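Probable mRNA-capping enzyme (Acanthamoeba polyphaga mimivirus, PDB 3BGY) carries out the steps of viral mRNA cap formation, this N-terminal domain being the metal-dependent tunnel triphosphatase that removes the terminal phosphate from the RNA 5' end. Local coordinates at residues Arg111-Val114 against Ser115-Pro118; Asn222-Glu225 against Ser226-Asn230. All coordinates share one frame; numbering follows the deposited sequence. Where two conformers were deposited one is given.

Contact 1 (Arg111-Val114 against Ser115-Pro118); sequences RYIV and SLDP
The C-terminal end of helix 106-115 is where Y112 and I113 meet S115 and L116, as the chain leaves the helix for the loop before strand 122-136. The carbonyl oxygen of Y112 is the hub. S115 OG donates to Y112 O at 2.7 Å, tilted 19° from the carbonyl plane. S115 chi1 of 83° sets OG between its own N and carbonyl carbon, which turns the hydroxyl back along the helix. S115 N also bonds to Y112 O, three residues back, at 3.1 Å, from well above that plane. L116 N adds two weak bonds, to Y112 O and to I113 O.

A water bridges the helix end and the loop: it donates to I113 O at 2.8 Å and to L116 O at 2.7 Å. K161 NZ bonds to both V114 O and L116 O.

The apolar contact lies beside this polar group. L116 sits over one face of the Y112 ring, offset toward the rim, with CG 4.2 Å above the plane. L116 CD2 is 3.9 Å from Y112 CZ. F101 meets the same tyrosine ring, while I113 and L116 both touch V86 on strand 83-88.

Contact 2 (Asn222-Glu225 against Ser226-Asn230); sequences NTLE and SELLN
N222 begins this turn of helix 221-235 by taking the backbone N-H of S226 on its carbonyl oxygen; N222 O to S226 N is 3.1 Å. A water also donates to N222 O at 2.8 Å and is hydrogen-bonded to S226 OG. It therefore bridges the carbonyl and the hydroxyl one turn on. The side-chain ND2 of N222 turns to D220 and to Y20 OH.

T223 is next. Its carbonyl oxygen accepts from E227 N at 2.9 Å. The T223 and E227 side chains run side by side and point the same way, with T223 CG2 4.0 Å from E227 OE2. The methyl thus lies alongside the carboxylate. Both E227 oxygens are bound outside the helix, OE2 to N183 ND2 and OE1 to S186 OG.

L224 carries the apolar part. Its CG, placed anti to the backbone N (chi1 175°), comes to 4.1 Å from L228 CD1. The two leucines pack at a slant, one turn apart. L228 N bonds to L224 O at 2.8 Å, with a C=O...N angle of 162°.

E225 continues the i to i+4 pattern of an alpha helix: L229 N donates to E225 O at 2.9 Å. The CB and CG of L229 also rest near that oxygen. The E225 chain is extended beyond CG, and OE2 accepts from the backbone N of both I14 and F15. These two bonds join the segment near the N-terminus to the helix.

L224 and L228 face the barrel, where they touch V40 on strand 36-42 and L213 on strand 208-215. Helix 221-235 thus packs against these two strands.

Overall arrangement
The two contacts lie on opposite sides of the chain's centre, with their centres 40 Å apart and no touch between them. Each belongs to a helix packed against the antiparallel eight-stranded barrel of the tunnel triphosphatase. They use different strands: contact 1 meets 66-77 and 83-88, contact 2 meets 36-42 and 208-215. Contact 1 is a surface contact at a helix end. Most of its bonds converge on one carbonyl, and a water and a lysine bond to carbonyls of the helix end and the loop after it. Contact 2 is partly buried and lies within a regular helix. There each carbonyl has its own i+4 partner, leucines face the barrel, and glutamates tie the helix to other parts of the chain.

Contact 1 (Arg111-Val114 against Ser115-Pro118)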
ATOM      1  N   ARG A 111      -4.551  -2.324 -21.991  1.00 19.79           N
ATOM      2  CA  ARG A 111      -3.835  -3.331 -22.788  1.00 19.01           C
ATOM      3  C   ARG A 111      -2.325  -3.165 -22.596  1.00 19.43           C
ATOM      4  O   ARG A 111      -1.619  -4.157 -22.447  1.00 22.20           O
ATOM      5  CB  ARG A 111      -4.245  -3.230 -24.257  1.00 20.48           C
ATOM      6  CG  ARG A 111      -5.543  -3.967 -24.528  1.00 24.60           C
ATOM      7  CD  ARG A 111      -5.931  -3.853 -26.000  1.00 36.20           C
ATOM      8  NE  ARG A 111      -6.338  -2.494 -26.335  1.00 43.48           N
ATOM      9  CZ  ARG A 111      -6.507  -2.031 -27.572  1.00 51.56           C
ATOM     10  NH1 ARG A 111      -6.289  -2.812 -28.621  1.00 38.24           N
ATOM     11  NH2 ARG A 111      -6.962  -0.797 -27.750  1.00 48.08           N
ATOM     12  N   TYR A 112      -1.880  -1.914 -22.478  1.00 19.24           N
ATOM     13  CA  TYR A 112      -0.471  -1.592 -22.239  1.00 22.33           C
ATOM     14  C   TYR A 112      -0.094  -2.078 -20.842  1.00 21.95           C
ATOM     15  O   TYR A 112       0.924  -2.749 -20.667  1.00 20.87           O
ATOM     16  CB  TYR A 112      -0.189  -0.082 -22.378  1.00 21.94           C
ATOM     17  CG  TYR A 112       1.228   0.349 -21.954  1.00 27.78           C
ATOM     18  CD1 TYR A 112       2.337   0.171 -22.819  1.00 37.38           C
ATOM     19  CD2 TYR A 112       1.470   0.905 -20.667  1.00 33.38           C
ATOM     20  CE1 TYR A 112       3.660   0.539 -22.411  1.00 38.05           C
ATOM     21  CE2 TYR A 112       2.792   1.268 -20.251  1.00 33.74           C
ATOM     22  CZ  TYR A 112       3.868   1.081 -21.128  1.00 39.46           C
ATOM     23  OH  TYR A 112       5.136   1.433 -20.721  1.00 53.83           O
ATOM     24  N   ILE A 113      -0.953  -1.790 -19.860  1.00 19.18           N
ATOM     25  CA  ILE A 113      -0.680  -2.203 -18.478  1.00 18.17           C
ATOM     26  C   ILE A 113      -0.530  -3.727 -18.306  1.00 20.52           C
ATOM     27  O   ILE A 113       0.454  -4.185 -17.700  1.00 20.50           O
ATOM     28  CB  ILE A 113      -1.724  -1.566 -17.482  1.00 16.12           C
ATOM     29  CG1 ILE A 113      -1.569  -0.048 -17.468  1.00 20.90           C
ATOM     30  CG2 ILE A 113      -1.572  -2.119 -16.047  1.00 19.51           C
ATOM     31  CD1 ILE A 113      -0.203   0.494 -16.976  1.00 24.36           C
ATOM     32  N   VAL A 114      -1.447  -4.510 -18.871  1.00 19.88           N
ATOM     33  CA  VAL A 114      -1.345  -5.967 -18.766  1.00 19.38           C
ATOM     34  C   VAL A 114      -0.235  -6.572 -19.646  1.00 22.50           C
ATOM     35  O   VAL A 114       0.113  -7.739 -19.472  1.00 27.59           O
ATOM     36  CB  VAL A 114      -2.694  -6.723 -19.006  1.00 24.22           C
ATOM     37  CG1 VAL A 114      -3.728  -6.295 -17.981  1.00 28.21           C
ATOM     38  CG2 VAL A 114      -3.212  -6.535 -20.441  1.00 23.20           C
ATOM     39  N   SER A 115       0.343  -5.765 -20.537  1.00 25.57           N
ATOM     40  CA  SER A 115       1.417  -6.235 -21.428  1.00 28.57           C
ATOM     41  C   SER A 115       2.788  -6.132 -20.771  1.00 29.26           C
ATOM     42  O   SER A 115       3.731  -6.792 -21.204  1.00 24.55           O
ATOM     43  CB  SER A 115       1.429  -5.443 -22.747  1.00 30.67           C
ATOM     44  OG  SER A 115       2.140  -4.208 -22.635  1.00 30.38           O
ATOM     45  N   LEU A 116       2.897  -5.286 -19.743  1.00 19.67           N
ATOM     46  CA  LEU A 116       4.151  -5.081 -19.041  1.00 19.54           C
ATOM     47  C   LEU A 116       4.657  -6.294 -18.306  1.00 19.29           C
ATOM     48  O   LEU A 116       3.900  -7.040 -17.691  1.00 19.77           O
ATOM     49  CB  LEU A 116       4.061  -3.891 -18.057  1.00 19.92           C
ATOM     50  CG  LEU A 116       3.943  -2.468 -18.624  1.00 21.92           C
ATOM     51  CD1 LEU A 116       3.809  -1.456 -17.484  1.00 22.15           C
ATOM     52  CD2 LEU A 116       5.181  -2.138 -19.466  1.00 20.41           C
ATOM     53  N   ASP A 117       5.961  -6.504 -18.441  1.00 22.85           N
ATOM     54  CA  ASP A 117       6.662  -7.581 -17.770  1.00 19.27           C
ATOM     55  C   ASP A 117       7.237  -6.974 -16.484  1.00 19.38           C
ATOM     56  O   ASP A 117       7.680  -5.821 -16.491  1.00 19.90           O
ATOM     57  CB  ASP A 117       7.816  -8.102 -18.640  1.00 26.61           C
ATOM     58  CG  ASP A 117       7.346  -8.975 -19.782  1.00 38.16           C
ATOM     59  OD1 ASP A 117       6.374  -9.743 -19.599  1.00 34.13           O
ATOM     60  OD2 ASP A 117       7.974  -8.909 -20.858  1.00 41.38           O
ATOM     61  N   PRO A 118       7.198  -7.722 -15.367  1.00 19.25           N
ATOM     62  CA  PRO A 118       7.727  -7.234 -14.091  1.00 17.96           C
ATOM     63  C   PRO A 118       9.256  -7.200 -14.094  1.00 26.44           C
ATOM     64  O   PRO A 118       9.900  -7.966 -14.823  1.00 22.81           O
ATOM     65  CB  PRO A 118       7.196  -8.246 -13.094  1.00 21.90           C
ATOM     66  CG  PRO A 118       7.078  -9.504 -13.924  1.00 23.08           C
ATOM     67  CD  PRO A 118       6.526  -9.025 -15.198  1.00 20.39           C
TER
HETATM   68  O   HOH W   1       1.523  -6.557 -16.620  1.00 20.42           O

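Contact 2 (Asn222-Glu225 against Ser226-Asn230)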
ATOM      1  N   ASN A 222       0.600  -8.712  21.490  1.00 14.28           N
ATOM      2  CA  ASN A 222       1.020  -7.808  22.547  1.00 13.69           C
ATOM      3  C   ASN A 222       2.176  -6.930  22.068  1.00 14.35           C
ATOM      4  O   ASN A 222       2.266  -5.767  22.435  1.00 17.49           O
ATOM      5  CB  ASN A 222       1.339  -8.588  23.823  1.00 14.06           C
ATOM      6  CG  ASN A 222       0.093  -9.216  24.403  1.00 15.96           C
ATOM      7  OD1 ASN A 222      -0.756  -8.504  24.953  1.00 17.15           O
ATOM      8  ND2 ASN A 222      -0.092 -10.506  24.172  1.00 16.78           N
ATOM      9  N   THR A 223       3.039  -7.508  21.226  1.00 13.29           N
ATOM     10  CA  THR A 223       4.131  -6.734  20.597  1.00 14.90           C
ATOM     11  C   THR A 223       3.516  -5.701  19.611  1.00 13.55           C
ATOM     12  O   THR A 223       3.944  -4.523  19.570  1.00 14.97           O
ATOM     13  CB  THR A 223       5.076  -7.695  19.861  1.00 14.04           C
ATOM     14  OG1 THR A 223       5.511  -8.674  20.793  1.00 16.96           O
ATOM     15  CG2 THR A 223       6.295  -6.990  19.292  1.00 17.69           C
ATOM     16  N   LEU A 224       2.488  -6.120  18.864  1.00 14.32           N
ATOM     17  CA  LEU A 224       1.806  -5.225  17.918  1.00 10.85           C
ATOM     18  C   LEU A 224       1.164  -4.061  18.660  1.00 14.83           C
ATOM     19  O   LEU A 224       1.335  -2.909  18.255  1.00 14.64           O
ATOM     20  CB  LEU A 224       0.736  -5.977  17.131  1.00 12.90           C
ATOM     21  CG  LEU A 224      -0.171  -5.175  16.180  1.00 15.28           C
ATOM     22  CD1 LEU A 224       0.646  -4.646  15.008  1.00 14.14           C
ATOM     23  CD2 LEU A 224      -1.307  -6.024  15.694  1.00 15.69           C
ATOM     24  N   GLU A 225       0.525  -4.358  19.800  1.00 15.52           N
ATOM     25  CA  GLU A 225      -0.154  -3.313  20.579  1.00 13.69           C
ATOM     26  C   GLU A 225       0.869  -2.312  21.096  1.00 15.98           C
ATOM     27  O   GLU A 225       0.637  -1.107  21.010  1.00 17.71           O
ATOM     28  CB  GLU A 225      -0.955  -3.936  21.738  1.00 16.28           C
ATOM     29  CG  GLU A 225      -2.007  -3.031  22.333  1.00 26.77           C
ATOM     30  CD  GLU A 225      -3.009  -3.784  23.214  1.00 30.78           C
ATOM     31  OE1 GLU A 225      -2.666  -4.842  23.779  1.00 36.61           O
ATOM     32  OE2 GLU A 225      -4.161  -3.324  23.312  1.00 37.07           O
ATOM     33  N   SER A 226       2.033  -2.796  21.550  1.00 14.62           N
ATOM     34  CA  SER A 226       3.109  -1.913  22.032  1.00 17.45           C
ATOM     35  C   SER A 226       3.631  -1.035  20.895  1.00 16.42           C
ATOM     36  O   SER A 226       3.871   0.150  21.082  1.00 19.36           O
ATOM     37  CB  SER A 226       4.275  -2.715  22.590  1.00 23.00           C
ATOM     38  OG  SER A 226       3.898  -3.364  23.784  1.00 30.85           O
ATOM     39  N   GLU A 227       3.751  -1.619  19.702  1.00 14.11           N
ATOM     40  CA  GLU A 227       4.232  -0.850  18.543  1.00 17.77           C
ATOM     41  C   GLU A 227       3.201   0.196  18.112  1.00 15.83           C
ATOM     42  O   GLU A 227       3.561   1.333  17.799  1.00 16.35           O
ATOM     43  CB  GLU A 227       4.600  -1.773  17.375  1.00 20.26           C
ATOM     44  CG  GLU A 227       5.916  -2.482  17.614  1.00 26.17           C
ATOM     45  CD  GLU A 227       6.401  -3.333  16.452  1.00 36.85           C
ATOM     46  OE1 GLU A 227       5.828  -3.247  15.345  1.00 28.72           O
ATOM     47  OE2 GLU A 227       7.366  -4.106  16.666  1.00 35.38           O
ATOM     48  N   LEU A 228       1.913  -0.138  18.207  1.00 14.35           N
ATOM     49  CA  LEU A 228       0.876   0.819  17.817  1.00 14.04           C
ATOM     50  C   LEU A 228       0.808   1.966  18.826  1.00 16.54           C
ATOM     51  O   LEU A 228       0.568   3.103  18.440  1.00 18.27           O
ATOM     52  CB  LEU A 228      -0.487   0.149  17.678  1.00 17.08           C
ATOM     53  CG  LEU A 228      -0.600  -0.922  16.596  1.00 20.53           C
ATOM     54  CD1 LEU A 228      -1.991  -1.475  16.562  1.00 16.02           C
ATOM     55  CD2 LEU A 228      -0.207  -0.357  15.258  1.00 20.03           C
ATOM     56  N   LEU A 229       1.029   1.652  20.111  1.00 15.73           N
ATOM     57  CA  LEU A 229       1.042   2.681  21.159  1.00 16.89           C
ATOM     58  C   LEU A 229       2.183   3.674  20.921  1.00 16.02           C
ATOM     59  O   LEU A 229       1.992   4.874  21.091  1.00 19.95           O
ATOM     60  CB  LEU A 229       1.160   2.057  22.551  1.00 18.89           C
ATOM     61  CG  LEU A 229      -0.161   1.551  23.133  1.00 31.15           C
ATOM     62  CD1 LEU A 229       0.097   0.827  24.442  1.00 37.36           C
ATOM     63  CD2 LEU A 229      -1.144   2.720  23.319  1.00 30.48           C
ATOM     64  N   ASN A 230       3.343   3.176  20.479  0.50 16.17           N
ATOM     65  CA  ASN A 230       4.499   4.037  20.187  0.50 19.69           C
ATOM     66  C   ASN A 230       4.171   5.033  19.067  0.50 19.60           C
ATOM     67  O   ASN A 230       4.482   6.225  19.183  0.50 20.18           O
ATOM     68  CB  ASN A 230       5.723   3.204  19.789  0.50 21.36           C
ATOM     69  CG  ASN A 230       6.390   2.507  20.970  0.50 26.23           C
ATOM     70  OD1 ASN A 230       6.129   2.814  22.136  0.50 28.39           O
ATOM     71  ND2 ASN A 230       7.272   1.562  20.662  0.50 31.01           N
TER
HETATM   72  O   HOH W   2       1.704  -4.701  24.913  1.00 34.13           O